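PDB 4XRI: importin-95, which carries various protein cargoes into the nucleus as an importin-beta family transport receptor and probably binds a small GTPase. Local coordinates for residues E301-A304 / I305-N309; F392-A395 / A396-F400; P407-K410 / V411-I415; F506-S509 / V510-L514. The protein carries 2 engineered substitutions. All coordinates share one frame; numbering follows the deposited sequence.

Interaction 1: E301-A304 / I305-N309; sequences EEIA and IEDDN
Ile305, Glu306, Asp307 and Asp308 each give a backbone N-H to the carbonyl four residues back, forming the last turns of helix 285-310 in this all-helical HEAT-repeat fold. The bonds are regular: Ile305 N lies 2.9 Å from Glu301 O, and Asp307 N 3.0 Å from Ile303 O. The two isoleucines lie against oxygens of neighbouring turns. Ile305 lays its longer branch back along the helix, CG1 beside the backbone N (chi1 -67°), which brings CG1 to 3.1 Å from Glu301 O; a branched, apolar residue suits this buried place against Tyr261 and Arg319. Ile303 runs side by side with Asp307, its CG2 3.8 Å from Asp307 OD2, and touches Leu364, Gln367 and Ala368 of helix 354-369. The acidic groups differ in their partners. Glu302 is buried but well satisfied: its OE2 accepts from Phe324 N and Tyr261 OH and its OE1 from Ala325 N, so the carboxylate faces the start of helix 324-340, where the helix dipole would probably favour a negative charge. Glu302 OE1 remains 5.0 Å from Glu306 OE2, a separation at which any repulsion is probably modest. Asp308, nearer solvent, instead pairs through OD2 with Arg319 in a salt bridge. Glu306, extended beyond CG, passes closely over the preceding turn, its CD 3.1 Å from Glu302 O.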
ATOM      1  N   GLU A 301     -12.749  -5.974  10.509  1.00 42.58           N
ATOM      2  CA  GLU A 301     -13.088  -5.087  11.617  1.00 43.09           C
ATOM      3  C   GLU A 301     -12.637  -5.664  12.950  1.00 46.22           C
ATOM      4  O   GLU A 301     -12.012  -4.973  13.757  1.00 48.15           O
ATOM      5  CB  GLU A 301     -14.596  -4.824  11.660  1.00 49.23           C
ATOM      6  CG  GLU A 301     -15.070  -3.774  10.681  1.00 65.00           C
ATOM      7  CD  GLU A 301     -14.532  -2.394  11.004  1.00 68.41           C
ATOM      8  OE1 GLU A 301     -14.687  -1.948  12.162  1.00 59.93           O
ATOM      9  OE2 GLU A 301     -13.943  -1.763  10.102  1.00 76.37           O
ATOM     10  N   GLU A 302     -12.958  -6.931  13.175  1.00 43.82           N
ATOM     11  CA  GLU A 302     -12.670  -7.565  14.453  1.00 45.25           C
ATOM     12  C   GLU A 302     -11.175  -7.828  14.638  1.00 46.34           C
ATOM     13  O   GLU A 302     -10.673  -7.806  15.759  1.00 51.48           O
ATOM     14  CB  GLU A 302     -13.472  -8.859  14.590  1.00 36.65           C
ATOM     15  CG  GLU A 302     -14.976  -8.614  14.621  1.00 43.47           C
ATOM     16  CD  GLU A 302     -15.770  -9.764  15.211  1.00 47.06           C
ATOM     17  OE1 GLU A 302     -15.411 -10.933  14.963  1.00 34.94           O
ATOM     18  OE2 GLU A 302     -16.749  -9.494  15.940  1.00 43.56           O
ATOM     19  N   ILE A 303     -10.459  -8.057  13.541  1.00 47.10           N
ATOM     20  CA  ILE A 303      -9.005  -8.177  13.608  1.00 46.08           C
ATOM     21  C   ILE A 303      -8.394  -6.856  14.071  1.00 46.71           C
ATOM     22  O   ILE A 303      -7.509  -6.831  14.930  1.00 50.92           O
ATOM     23  CB  ILE A 303      -8.394  -8.578  12.249  1.00 46.95           C
ATOM     24  CG1 ILE A 303      -8.678 -10.051  11.945  1.00 45.97           C
ATOM     25  CG2 ILE A 303      -6.890  -8.349  12.251  1.00 50.53           C
ATOM     26  CD1 ILE A 303      -8.434 -10.424  10.499  1.00 41.65           C
ATOM     27  N   ALA A 304      -8.881  -5.760  13.498  1.00 45.37           N
ATOM     28  CA  ALA A 304      -8.421  -4.424  13.864  1.00 48.33           C
ATOM     29  C   ALA A 304      -8.729  -4.121  15.326  1.00 56.68           C
ATOM     30  O   ALA A 304      -7.874  -3.625  16.061  1.00 58.36           O
ATOM     31  CB  ALA A 304      -9.054  -3.380  12.964  1.00 46.32           C
ATOM     32  N   ILE A 305      -9.953  -4.435  15.740  1.00 49.61           N
ATOM     33  CA  ILE A 305     -10.397  -4.185  17.107  1.00 50.69           C
ATOM     34  C   ILE A 305      -9.575  -4.983  18.114  1.00 50.85           C
ATOM     35  O   ILE A 305      -9.146  -4.450  19.140  1.00 55.75           O
ATOM     36  CB  ILE A 305     -11.886  -4.527  17.276  1.00 48.12           C
ATOM     37  CG1 ILE A 305     -12.738  -3.550  16.464  1.00 51.08           C
ATOM     38  CG2 ILE A 305     -12.288  -4.478  18.741  1.00 41.44           C
ATOM     39  CD1 ILE A 305     -14.189  -3.939  16.379  1.00 49.12           C
ATOM     40  N   GLU A 306      -9.349  -6.258  17.807  1.00 45.64           N
ATOM     41  CA  GLU A 306      -8.527  -7.117  18.653  1.00 46.58           C
ATOM     42  C   GLU A 306      -7.124  -6.552  18.820  1.00 53.91           C
ATOM     43  O   GLU A 306      -6.584  -6.525  19.926  1.00 56.47           O
ATOM     44  CB  GLU A 306      -8.450  -8.527  18.073  1.00 50.95           C
ATOM     45  CG  GLU A 306      -9.712  -9.340  18.245  1.00 47.31           C
ATOM     46  CD  GLU A 306      -9.833 -10.437  17.210  1.00 56.55           C
ATOM     47  OE1 GLU A 306      -8.863 -10.652  16.453  1.00 55.72           O
ATOM     48  OE2 GLU A 306     -10.903 -11.076  17.148  1.00 49.97           O
ATOM     49  N   ASP A 307      -6.542  -6.101  17.714  1.00 54.39           N
ATOM     50  CA  ASP A 307      -5.200  -5.530  17.727  1.00 58.81           C
ATOM     51  C   ASP A 307      -5.133  -4.243  18.538  1.00 62.47           C
ATOM     52  O   ASP A 307      -4.200  -4.043  19.317  1.00 70.58           O
ATOM     53  CB  ASP A 307      -4.719  -5.260  16.302  1.00 61.52           C
ATOM     54  CG  ASP A 307      -4.289  -6.522  15.584  1.00 68.05           C
ATOM     55  OD1 ASP A 307      -3.948  -7.510  16.268  1.00 65.30           O
ATOM     56  OD2 ASP A 307      -4.287  -6.523  14.335  1.00 65.33           O
ATOM     57  N   ASP A 308      -6.118  -3.372  18.348  1.00 55.96           N
ATOM     58  CA  ASP A 308      -6.144  -2.099  19.056  1.00 58.28           C
ATOM     59  C   ASP A 308      -6.372  -2.292  20.552  1.00 63.78           C
ATOM     60  O   ASP A 308      -5.720  -1.644  21.374  1.00 66.25           O
ATOM     61  CB  ASP A 308      -7.223  -1.182  18.483  1.00 52.53           C
ATOM     62  CG  ASP A 308      -6.882  -0.673  17.097  1.00 60.25           C
ATOM     63  OD1 ASP A 308      -5.716  -0.823  16.676  1.00 71.96           O
ATOM     64  OD2 ASP A 308      -7.780  -0.115  16.430  1.00 61.78           O
ATOM     65  N   ASN A 309      -7.298  -3.180  20.900  1.00 53.16           N
ATOM     66  CA  ASN A 309      -7.606  -3.443  22.302  1.00 60.29           C
ATOM     67  C   ASN A 309      -6.462  -4.157  23.005  1.00 65.06           C
ATOM     68  O   ASN A 309      -6.358  -4.128  24.228  1.00 67.03           O
ATOM     69  CB  ASN A 309      -8.887  -4.267  22.432  1.00 52.91           C
ATOM     70  CG  ASN A 309     -10.128  -3.459  22.130  1.00 56.51           C
ATOM     71  OD1 ASN A 309     -10.061  -2.242  21.953  1.00 52.25           O
ATOM     72  ND2 ASN A 309     -11.274  -4.130  22.077  1.00 48.65           N
TER

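Interaction 2: F392-A395 / A396-F400; sequences FRDA and AVSAF
Ala396 opens the turn by giving its N-H to Phe392 O, while its CB rests 3.3 Å from the same oxygen; its small methyl packs on Asn384 of helix 374-384. Val397 follows, its N bonded to Arg393 O at 3.1 Å. Its CG2 takes the crowded position between backbone N and carbonyl carbon, and lies 3.2 Å from Asp394 O. Ser398 grips Asp394 O twice. With OG turned back beside its own backbone N (chi1 -67°), the hydroxyl donates to Asp394 O at 2.7 Å, while Ser398 N reaches the oxygen at 3.0 Å from the opposite face of the carbonyl plane. Replacing Ser398 with an alanine removes the hydroxyl, and Asp394 O would probably be left with the backbone N-H as its one donor from this turn. Asp394, buried, has its carboxylate bonded to Ser437 OG and Gln343 NE2. Ala399 N then closes on Ala395 O at 2.9 Å. Phe400 directs its ring away from this turn, onto Ile378, Ile415, Leu423 and Ile445. Helix 390-402 is thus held between helix 374-384, which Ala395 and Phe400 meet, and helices 409-425 and 432-449, reached by Val397 and Phe400, in the stacked-helix manner of HEAT-like repeats.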
ATOM      1  N   PHE A 392     -11.759 -31.165  -4.258  1.00 43.20           N
ATOM      2  CA  PHE A 392     -11.825 -31.357  -2.816  1.00 44.45           C
ATOM      3  C   PHE A 392     -10.451 -31.564  -2.189  1.00 48.82           C
ATOM      4  O   PHE A 392     -10.208 -31.129  -1.064  1.00 48.49           O
ATOM      5  CB  PHE A 392     -12.735 -32.542  -2.491  1.00 45.14           C
ATOM      6  CG  PHE A 392     -14.195 -32.259  -2.702  1.00 49.10           C
ATOM      7  CD1 PHE A 392     -15.022 -31.986  -1.625  1.00 44.63           C
ATOM      8  CD2 PHE A 392     -14.738 -32.248  -3.977  1.00 51.49           C
ATOM      9  CE1 PHE A 392     -16.364 -31.719  -1.815  1.00 52.22           C
ATOM     10  CE2 PHE A 392     -16.079 -31.981  -4.172  1.00 52.82           C
ATOM     11  CZ  PHE A 392     -16.894 -31.716  -3.090  1.00 51.83           C
ATOM     12  N   ARG A 393      -9.554 -32.229  -2.912  1.00 44.21           N
ATOM     13  CA  ARG A 393      -8.176 -32.372  -2.452  1.00 42.98           C
ATOM     14  C   ARG A 393      -7.500 -31.008  -2.417  1.00 46.05           C
ATOM     15  O   ARG A 393      -6.838 -30.655  -1.440  1.00 45.67           O
ATOM     16  CB  ARG A 393      -7.387 -33.330  -3.349  1.00 40.80           C
ATOM     17  CG  ARG A 393      -7.905 -34.760  -3.347  1.00 51.39           C
ATOM     18  CD  ARG A 393      -6.836 -35.736  -3.821  1.00 46.83           C
ATOM     19  NE  ARG A 393      -6.331 -35.410  -5.153  1.00 50.00           N
ATOM     20  CZ  ARG A 393      -6.948 -35.725  -6.286  1.00 49.00           C
ATOM     21  NH1 ARG A 393      -8.106 -36.369  -6.254  1.00 48.56           N
ATOM     22  NH2 ARG A 393      -6.411 -35.391  -7.450  1.00 47.73           N
ATOM     23  N   ASP A 394      -7.679 -30.251  -3.496  1.00 50.30           N
ATOM     24  CA  ASP A 394      -7.151 -28.898  -3.593  1.00 50.99           C
ATOM     25  C   ASP A 394      -7.722 -28.017  -2.489  1.00 46.11           C
ATOM     26  O   ASP A 394      -7.001 -27.233  -1.875  1.00 46.69           O
ATOM     27  CB  ASP A 394      -7.463 -28.292  -4.962  1.00 45.95           C
ATOM     28  CG  ASP A 394      -6.932 -26.880  -5.106  1.00 47.87           C
ATOM     29  OD1 ASP A 394      -5.735 -26.728  -5.422  1.00 47.24           O
ATOM     30  OD2 ASP A 394      -7.712 -25.924  -4.910  1.00 52.14           O
ATOM     31  N   ALA A 395      -9.021 -28.152  -2.244  1.00 43.43           N
ATOM     32  CA  ALA A 395      -9.683 -27.395  -1.187  1.00 43.72           C
ATOM     33  C   ALA A 395      -9.104 -27.750   0.175  1.00 45.94           C
ATOM     34  O   ALA A 395      -8.898 -26.881   1.025  1.00 40.33           O
ATOM     35  CB  ALA A 395     -11.179 -27.654  -1.208  1.00 41.60           C
ATOM     36  N   ALA A 396      -8.829 -29.037   0.365  1.00 40.35           N
ATOM     37  CA  ALA A 396      -8.337 -29.546   1.639  1.00 41.38           C
ATOM     38  C   ALA A 396      -6.968 -28.970   1.994  1.00 46.11           C
ATOM     39  O   ALA A 396      -6.768 -28.477   3.104  1.00 40.39           O
ATOM     40  CB  ALA A 396      -8.277 -31.068   1.610  1.00 47.10           C
ATOM     41  N   VAL A 397      -6.030 -29.038   1.054  1.00 43.53           N
ATOM     42  CA  VAL A 397      -4.687 -28.514   1.288  1.00 48.50           C
ATOM     43  C   VAL A 397      -4.717 -26.992   1.411  1.00 47.77           C
ATOM     44  O   VAL A 397      -3.992 -26.417   2.221  1.00 41.40           O
ATOM     45  CB  VAL A 397      -3.697 -28.931   0.170  1.00 52.61           C
ATOM     46  CG1 VAL A 397      -3.486 -30.436   0.191  1.00 54.31           C
ATOM     47  CG2 VAL A 397      -4.186 -28.483  -1.193  1.00 52.26           C
ATOM     48  N   SER A 398      -5.569 -26.349   0.616  1.00 41.47           N
ATOM     49  CA  SER A 398      -5.723 -24.898   0.660  1.00 45.66           C
ATOM     50  C   SER A 398      -6.179 -24.456   2.040  1.00 43.63           C
ATOM     51  O   SER A 398      -5.599 -23.545   2.639  1.00 41.94           O
ATOM     52  CB  SER A 398      -6.722 -24.419  -0.396  1.00 41.68           C
ATOM     53  OG  SER A 398      -6.221 -24.617  -1.705  1.00 42.06           O
ATOM     54  N   ALA A 399      -7.221 -25.113   2.536  1.00 36.17           N
ATOM     55  CA  ALA A 399      -7.776 -24.814   3.850  1.00 46.77           C
ATOM     56  C   ALA A 399      -6.728 -24.952   4.944  1.00 48.47           C
ATOM     57  O   ALA A 399      -6.634 -24.109   5.832  1.00 53.95           O
ATOM     58  CB  ALA A 399      -8.959 -25.725   4.141  1.00 41.50           C
ATOM     59  N   PHE A 400      -5.946 -26.024   4.864  1.00 41.05           N
ATOM     60  CA  PHE A 400      -4.911 -26.319   5.847  1.00 48.08           C
ATOM     61  C   PHE A 400      -3.901 -25.181   5.937  1.00 48.13           C
ATOM     62  O   PHE A 400      -3.597 -24.684   7.023  1.00 54.09           O
ATOM     63  CB  PHE A 400      -4.200 -27.623   5.495  1.00 45.82           C
ATOM     64  CG  PHE A 400      -3.373 -28.179   6.613  1.00 51.89           C
ATOM     65  CD1 PHE A 400      -2.000 -28.286   6.491  1.00 56.11           C
ATOM     66  CD2 PHE A 400      -3.973 -28.601   7.786  1.00 55.10           C
ATOM     67  CE1 PHE A 400      -1.239 -28.810   7.522  1.00 59.40           C
ATOM     68  CE2 PHE A 400      -3.221 -29.120   8.819  1.00 59.50           C
ATOM     69  CZ  PHE A 400      -1.850 -29.226   8.688  1.00 58.58           C
TER

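Interaction 3: P407-K410 / V411-I415; sequences PEEK and VLEPI
Glu409 and Glu413 bring one carboxylate oxygen each together, OE2 of Glu409 3.2 Å from OE2 of Glu413, the two planes turned 63° apart instead of stacked. Glu413 OE2 also touches the CG methylene of Glu409 at 3.3 Å. The puckered ring of Pro407 offers its CG to Leu412 CD1 at 3.6 Å, a small apolar patch at the beginning of the helix. Glu408 stands at the N-cap position of helix 409-425: its carbonyl oxygen takes Leu412 N at 3.1 Å in the carbonyl plane, and a weak bond from Val411 N. Glu409 O in turn receives Glu413 N at 2.9 Å. Next in line, Pro414 has no N-H to give, so its CD lies 3.3 Å from Lys410 O and the helix kinks here. Glu413 keeps CG beside its backbone N (chi1 -61°), which lays that methylene over Glu409 O. With an alanine in place of Glu413 the carboxylate is gone, and the Glu409 CG methylene would probably lose the atoms packed against it, opening a gap beside it. Two acidic oxygens so close, with Glu451 OE1 also near Glu409 OE2, would probably repel if charged; one of the carboxylates may therefore take up a proton more readily than usual.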
ATOM      1  N   PRO A 407      -4.215 -18.716  14.774  1.00 53.41           N
ATOM      2  CA  PRO A 407      -4.326 -19.458  16.034  1.00 54.99           C
ATOM      3  C   PRO A 407      -2.997 -19.601  16.767  1.00 61.09           C
ATOM      4  O   PRO A 407      -1.942 -19.321  16.200  1.00 54.93           O
ATOM      5  CB  PRO A 407      -4.853 -20.830  15.593  1.00 55.48           C
ATOM      6  CG  PRO A 407      -4.522 -20.929  14.149  1.00 54.22           C
ATOM      7  CD  PRO A 407      -4.598 -19.538  13.615  1.00 50.06           C
ATOM      8  N   GLU A 408      -3.065 -20.036  18.021  1.00 64.87           N
ATOM      9  CA  GLU A 408      -1.874 -20.228  18.837  1.00 75.27           C
ATOM     10  C   GLU A 408      -0.928 -21.228  18.198  1.00 71.68           C
ATOM     11  O   GLU A 408      -1.338 -22.327  17.821  1.00 68.40           O
ATOM     12  CB  GLU A 408      -2.254 -20.697  20.242  1.00 86.79           C
ATOM     13  CG  GLU A 408      -3.077 -19.698  21.024  1.00 98.48           C
ATOM     14  CD  GLU A 408      -3.502 -20.241  22.370  1.00109.34           C
ATOM     15  OE1 GLU A 408      -3.352 -21.462  22.591  1.00109.56           O
ATOM     16  OE2 GLU A 408      -3.985 -19.448  23.204  1.00114.22           O
ATOM     17  N   GLU A 409       0.336 -20.833  18.072  1.00 68.42           N
ATOM     18  CA  GLU A 409       1.363 -21.702  17.514  1.00 73.67           C
ATOM     19  C   GLU A 409       1.367 -23.038  18.240  1.00 75.40           C
ATOM     20  O   GLU A 409       1.356 -24.092  17.609  1.00 80.40           O
ATOM     21  CB  GLU A 409       2.743 -21.044  17.601  1.00 81.20           C
ATOM     22  CG  GLU A 409       3.890 -22.000  17.319  1.00 91.83           C
ATOM     23  CD  GLU A 409       5.055 -21.334  16.617  1.00102.87           C
ATOM     24  OE1 GLU A 409       5.310 -20.138  16.877  1.00102.09           O
ATOM     25  OE2 GLU A 409       5.710 -22.010  15.794  1.00111.07           O
ATOM     26  N   LYS A 410       1.343 -22.974  19.570  1.00 74.75           N
ATOM     27  CA  LYS A 410       1.327 -24.159  20.423  1.00 82.10           C
ATOM     28  C   LYS A 410       0.238 -25.154  20.032  1.00 82.79           C
ATOM     29  O   LYS A 410       0.453 -26.366  20.063  1.00 86.48           O
ATOM     30  CB  LYS A 410       1.145 -23.753  21.885  1.00 91.05           C
ATOM     31  CG  LYS A 410       2.331 -23.004  22.476  1.00 96.46           C
ATOM     32  CD  LYS A 410       2.092 -22.652  23.936  1.00 97.69           C
ATOM     33  CE  LYS A 410       3.297 -21.948  24.541  1.00 95.19           C
ATOM     34  NZ  LYS A 410       3.069 -21.568  25.962  1.00 93.01           N
ATOM     35  N   VAL A 411      -0.928 -24.640  19.659  1.00 83.03           N
ATOM     36  CA  VAL A 411      -2.036 -25.497  19.257  1.00 78.26           C
ATOM     37  C   VAL A 411      -1.783 -26.119  17.884  1.00 66.06           C
ATOM     38  O   VAL A 411      -2.138 -27.273  17.637  1.00 58.78           O
ATOM     39  CB  VAL A 411      -3.370 -24.722  19.229  1.00 79.76           C
ATOM     40  CG1 VAL A 411      -4.516 -25.650  18.856  1.00 81.39           C
ATOM     41  CG2 VAL A 411      -3.636 -24.080  20.579  1.00 79.36           C
ATOM     42  N   LEU A 412      -1.156 -25.356  16.996  1.00 62.88           N
ATOM     43  CA  LEU A 412      -0.930 -25.812  15.628  1.00 65.42           C
ATOM     44  C   LEU A 412       0.225 -26.805  15.506  1.00 69.18           C
ATOM     45  O   LEU A 412       0.212 -27.662  14.621  1.00 64.78           O
ATOM     46  CB  LEU A 412      -0.666 -24.620  14.710  1.00 61.09           C
ATOM     47  CG  LEU A 412      -1.873 -23.769  14.327  1.00 58.11           C
ATOM     48  CD1 LEU A 412      -1.422 -22.565  13.523  1.00 57.43           C
ATOM     49  CD2 LEU A 412      -2.881 -24.592  13.542  1.00 62.46           C
ATOM     50  N   GLU A 413       1.217 -26.680  16.388  1.00 69.44           N
ATOM     51  CA  GLU A 413       2.432 -27.499  16.325  1.00 73.02           C
ATOM     52  C   GLU A 413       2.172 -29.002  16.159  1.00 60.92           C
ATOM     53  O   GLU A 413       2.752 -29.627  15.272  1.00 59.37           O
ATOM     54  CB  GLU A 413       3.299 -27.271  17.570  1.00 85.12           C
ATOM     55  CG  GLU A 413       3.766 -25.840  17.746  1.00 94.61           C
ATOM     56  CD  GLU A 413       5.256 -25.722  17.990  1.00 98.99           C
ATOM     57  OE1 GLU A 413       5.860 -26.687  18.503  1.00 97.29           O
ATOM     58  OE2 GLU A 413       5.823 -24.661  17.653  1.00 98.82           O
ATOM     59  N   PRO A 414       1.296 -29.596  16.999  1.00 62.48           N
ATOM     60  CA  PRO A 414       1.106 -31.039  16.807  1.00 63.81           C
ATOM     61  C   PRO A 414       0.337 -31.379  15.534  1.00 66.46           C
ATOM     62  O   PRO A 414       0.494 -32.478  15.004  1.00 70.00           O
ATOM     63  CB  PRO A 414       0.307 -31.451  18.047  1.00 65.01           C
ATOM     64  CG  PRO A 414      -0.437 -30.229  18.429  1.00 64.28           C
ATOM     65  CD  PRO A 414       0.501 -29.096  18.137  1.00 61.15           C
ATOM     66  N   ILE A 415      -0.486 -30.452  15.056  1.00 65.82           N
ATOM     67  CA  ILE A 415      -1.245 -30.674  13.833  1.00 65.40           C
ATOM     68  C   ILE A 415      -0.334 -30.554  12.618  1.00 62.72           C
ATOM     69  O   ILE A 415      -0.484 -31.287  11.640  1.00 64.53           O
ATOM     70  CB  ILE A 415      -2.411 -29.683  13.707  1.00 62.53           C
ATOM     71  CG1 ILE A 415      -3.246 -29.693  14.987  1.00 69.20           C
ATOM     72  CG2 ILE A 415      -3.275 -30.021  12.500  1.00 49.57           C
ATOM     73  CD1 ILE A 415      -4.431 -28.765  14.948  1.00 70.13           C
TER

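Interaction 4: F506-S509 / V510-L514; sequences FNQS and VTNLL
Val510 CG2 lies over one face of the Phe506 ring, 3.9 Å from the centroid and 22° off the ring normal, a CH-pi contact offset toward the rim where CE1 is nearest. Two torsions make it: Phe506 carries its ring away from its own N (chi1 -173°), and Val510 CG2 stands beside its backbone N. This side is tight, as Val510 N also runs nearly straight onto Phe506 O at 2.9 Å. Ser509, buried on another flank, is small enough for close helix packing and satisfies its OG on His505 O. The other side, with Gln508 and Thr511 exposed and Asn512 partly so, is looser. Thr511 OG1 gives a long bond of 3.2 Å to Asn507 O, which also takes Thr511 N from the opposite face of the carbonyl plane. Gln508, bent at chi2, reaches NE2 forward to Asn512 OD1 at 2.9 Å, but the N-H is poorly aimed and the bond is weak; their amide planes are 31° apart. Polar residues suit this outer side, where water can probably compete. Inward, the helix is wedged among three others: Ser509, Asn512 and Leu513 face Phe467 of helix 455-472, Ser509, Val510 and Leu513 face helix 524-539, and Phe506 and Val510 meet Ala548 and Leu552, respectively, of helix 546-567.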
ATOM      1  N   PHE A 506      23.067 -26.504   1.089  1.00 60.82           N
ATOM      2  CA  PHE A 506      23.319 -25.212   0.453  1.00 53.30           C
ATOM      3  C   PHE A 506      23.840 -25.322  -0.978  1.00 51.77           C
ATOM      4  O   PHE A 506      23.250 -24.756  -1.902  1.00 48.73           O
ATOM      5  CB  PHE A 506      24.308 -24.395   1.287  1.00 55.06           C
ATOM      6  CG  PHE A 506      24.484 -22.986   0.798  1.00 51.67           C
ATOM      7  CD1 PHE A 506      25.579 -22.635   0.025  1.00 52.76           C
ATOM      8  CD2 PHE A 506      23.546 -22.015   1.100  1.00 48.88           C
ATOM      9  CE1 PHE A 506      25.737 -21.339  -0.431  1.00 46.74           C
ATOM     10  CE2 PHE A 506      23.699 -20.717   0.652  1.00 45.03           C
ATOM     11  CZ  PHE A 506      24.795 -20.379  -0.116  1.00 42.29           C
ATOM     12  N   ASN A 507      24.943 -26.043  -1.156  1.00 43.32           N
ATOM     13  CA  ASN A 507      25.576 -26.169  -2.467  1.00 52.67           C
ATOM     14  C   ASN A 507      24.646 -26.755  -3.521  1.00 57.07           C
ATOM     15  O   ASN A 507      24.614 -26.285  -4.658  1.00 57.13           O
ATOM     16  CB  ASN A 507      26.844 -27.018  -2.364  1.00 51.04           C
ATOM     17  CG  ASN A 507      27.960 -26.305  -1.628  1.00 60.72           C
ATOM     18  OD1 ASN A 507      27.746 -25.255  -1.020  1.00 60.99           O
ATOM     19  ND2 ASN A 507      29.157 -26.874  -1.674  1.00 63.89           N
ATOM     20  N   GLN A 508      23.887 -27.776  -3.135  1.00 54.57           N
ATOM     21  CA  GLN A 508      22.927 -28.397  -4.037  1.00 53.63           C
ATOM     22  C   GLN A 508      21.822 -27.413  -4.412  1.00 46.40           C
ATOM     23  O   GLN A 508      21.412 -27.335  -5.571  1.00 46.35           O
ATOM     24  CB  GLN A 508      22.327 -29.653  -3.402  1.00 53.97           C
ATOM     25  CG  GLN A 508      21.320 -30.372  -4.286  1.00 56.95           C
ATOM     26  CD  GLN A 508      21.933 -30.874  -5.578  1.00 61.41           C
ATOM     27  OE1 GLN A 508      22.693 -31.841  -5.582  1.00 73.50           O
ATOM     28  NE2 GLN A 508      21.607 -30.216  -6.683  1.00 60.93           N
ATOM     29  N   SER A 509      21.345 -26.667  -3.419  1.00 49.61           N
ATOM     30  CA  SER A 509      20.305 -25.667  -3.630  1.00 49.65           C
ATOM     31  C   SER A 509      20.768 -24.584  -4.600  1.00 47.86           C
ATOM     32  O   SER A 509      20.040 -24.216  -5.520  1.00 41.99           O
ATOM     33  CB  SER A 509      19.890 -25.037  -2.298  1.00 52.30           C
ATOM     34  OG  SER A 509      19.262 -25.989  -1.457  1.00 50.55           O
ATOM     35  N   VAL A 510      21.980 -24.084  -4.382  1.00 43.10           N
ATOM     36  CA  VAL A 510      22.585 -23.090  -5.264  1.00 48.85           C
ATOM     37  C   VAL A 510      22.714 -23.639  -6.679  1.00 48.65           C
ATOM     38  O   VAL A 510      22.431 -22.945  -7.658  1.00 43.80           O
ATOM     39  CB  VAL A 510      23.974 -22.648  -4.745  1.00 50.42           C
ATOM     40  CG1 VAL A 510      24.719 -21.851  -5.807  1.00 46.36           C
ATOM     41  CG2 VAL A 510      23.825 -21.844  -3.462  1.00 47.05           C
ATOM     42  N   THR A 511      23.128 -24.897  -6.773  1.00 47.52           N
ATOM     43  CA  THR A 511      23.238 -25.588  -8.051  1.00 54.92           C
ATOM     44  C   THR A 511      21.892 -25.661  -8.768  1.00 47.91           C
ATOM     45  O   THR A 511      21.800 -25.392  -9.968  1.00 47.67           O
ATOM     46  CB  THR A 511      23.795 -27.011  -7.861  1.00 60.80           C
ATOM     47  OG1 THR A 511      25.217 -26.951  -7.694  1.00 61.40           O
ATOM     48  CG2 THR A 511      23.472 -27.877  -9.060  1.00 59.03           C
ATOM     49  N   ASN A 512      20.846 -26.014  -8.025  1.00 47.18           N
ATOM     50  CA  ASN A 512      19.503 -26.110  -8.592  1.00 48.62           C
ATOM     51  C   ASN A 512      18.982 -24.766  -9.092  1.00 48.78           C
ATOM     52  O   ASN A 512      18.403 -24.674 -10.176  1.00 44.08           O
ATOM     53  CB  ASN A 512      18.527 -26.686  -7.565  1.00 42.90           C
ATOM     54  CG  ASN A 512      18.770 -28.159  -7.292  1.00 52.86           C
ATOM     55  OD1 ASN A 512      19.444 -28.843  -8.066  1.00 55.61           O
ATOM     56  ND2 ASN A 512      18.219 -28.656  -6.188  1.00 39.05           N
ATOM     57  N   LEU A 513      19.195 -23.725  -8.295  1.00 45.95           N
ATOM     58  CA  LEU A 513      18.723 -22.390  -8.635  1.00 46.88           C
ATOM     59  C   LEU A 513      19.498 -21.811  -9.813  1.00 43.53           C
ATOM     60  O   LEU A 513      18.937 -21.100 -10.643  1.00 45.08           O
ATOM     61  CB  LEU A 513      18.824 -21.471  -7.418  1.00 45.07           C
ATOM     62  CG  LEU A 513      17.860 -21.842  -6.292  1.00 45.24           C
ATOM     63  CD1 LEU A 513      18.233 -21.135  -5.004  1.00 38.63           C
ATOM     64  CD2 LEU A 513      16.431 -21.504  -6.698  1.00 40.64           C
ATOM     65  N   LEU A 514      20.790 -22.121  -9.882  1.00 44.85           N
ATOM     66  CA  LEU A 514      21.613 -21.699 -11.010  1.00 42.28           C
ATOM     67  C   LEU A 514      21.230 -22.455 -12.278  1.00 50.30           C
ATOM     68  O   LEU A 514      21.356 -21.926 -13.386  1.00 48.79           O
ATOM     69  CB  LEU A 514      23.100 -21.899 -10.701  1.00 45.00           C
ATOM     70  CG  LEU A 514      23.771 -20.813  -9.859  1.00 52.67           C
ATOM     71  CD1 LEU A 514      25.197 -21.200  -9.503  1.00 51.07           C
ATOM     72  CD2 LEU A 514      23.738 -19.485 -10.591  1.00 47.06           C
TER

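Along the chain the four contacts come in series, each a few turns within or at the start of one helix: 285-310, 390-402, 409-425 and 503-516. Interactions 2 and 3 are the neighbours: their centres are about 19 Å apart, on consecutive helices inside the HEAT-like repeat range, and they touch where Phe400 CE2 meets Ile415 CG2 at 3.8 Å. Interaction 1 lies about 22 Å from interaction 3 between centres, their nearest atoms about 9 Å apart, and the centres of interactions 1 and 4 are about 43 Å apart. With no strand in the chain, such contacts shape the individual helices, whose outward side chains then pack on neighbouring helices of the solenoid, whose flexibility is well known for this family.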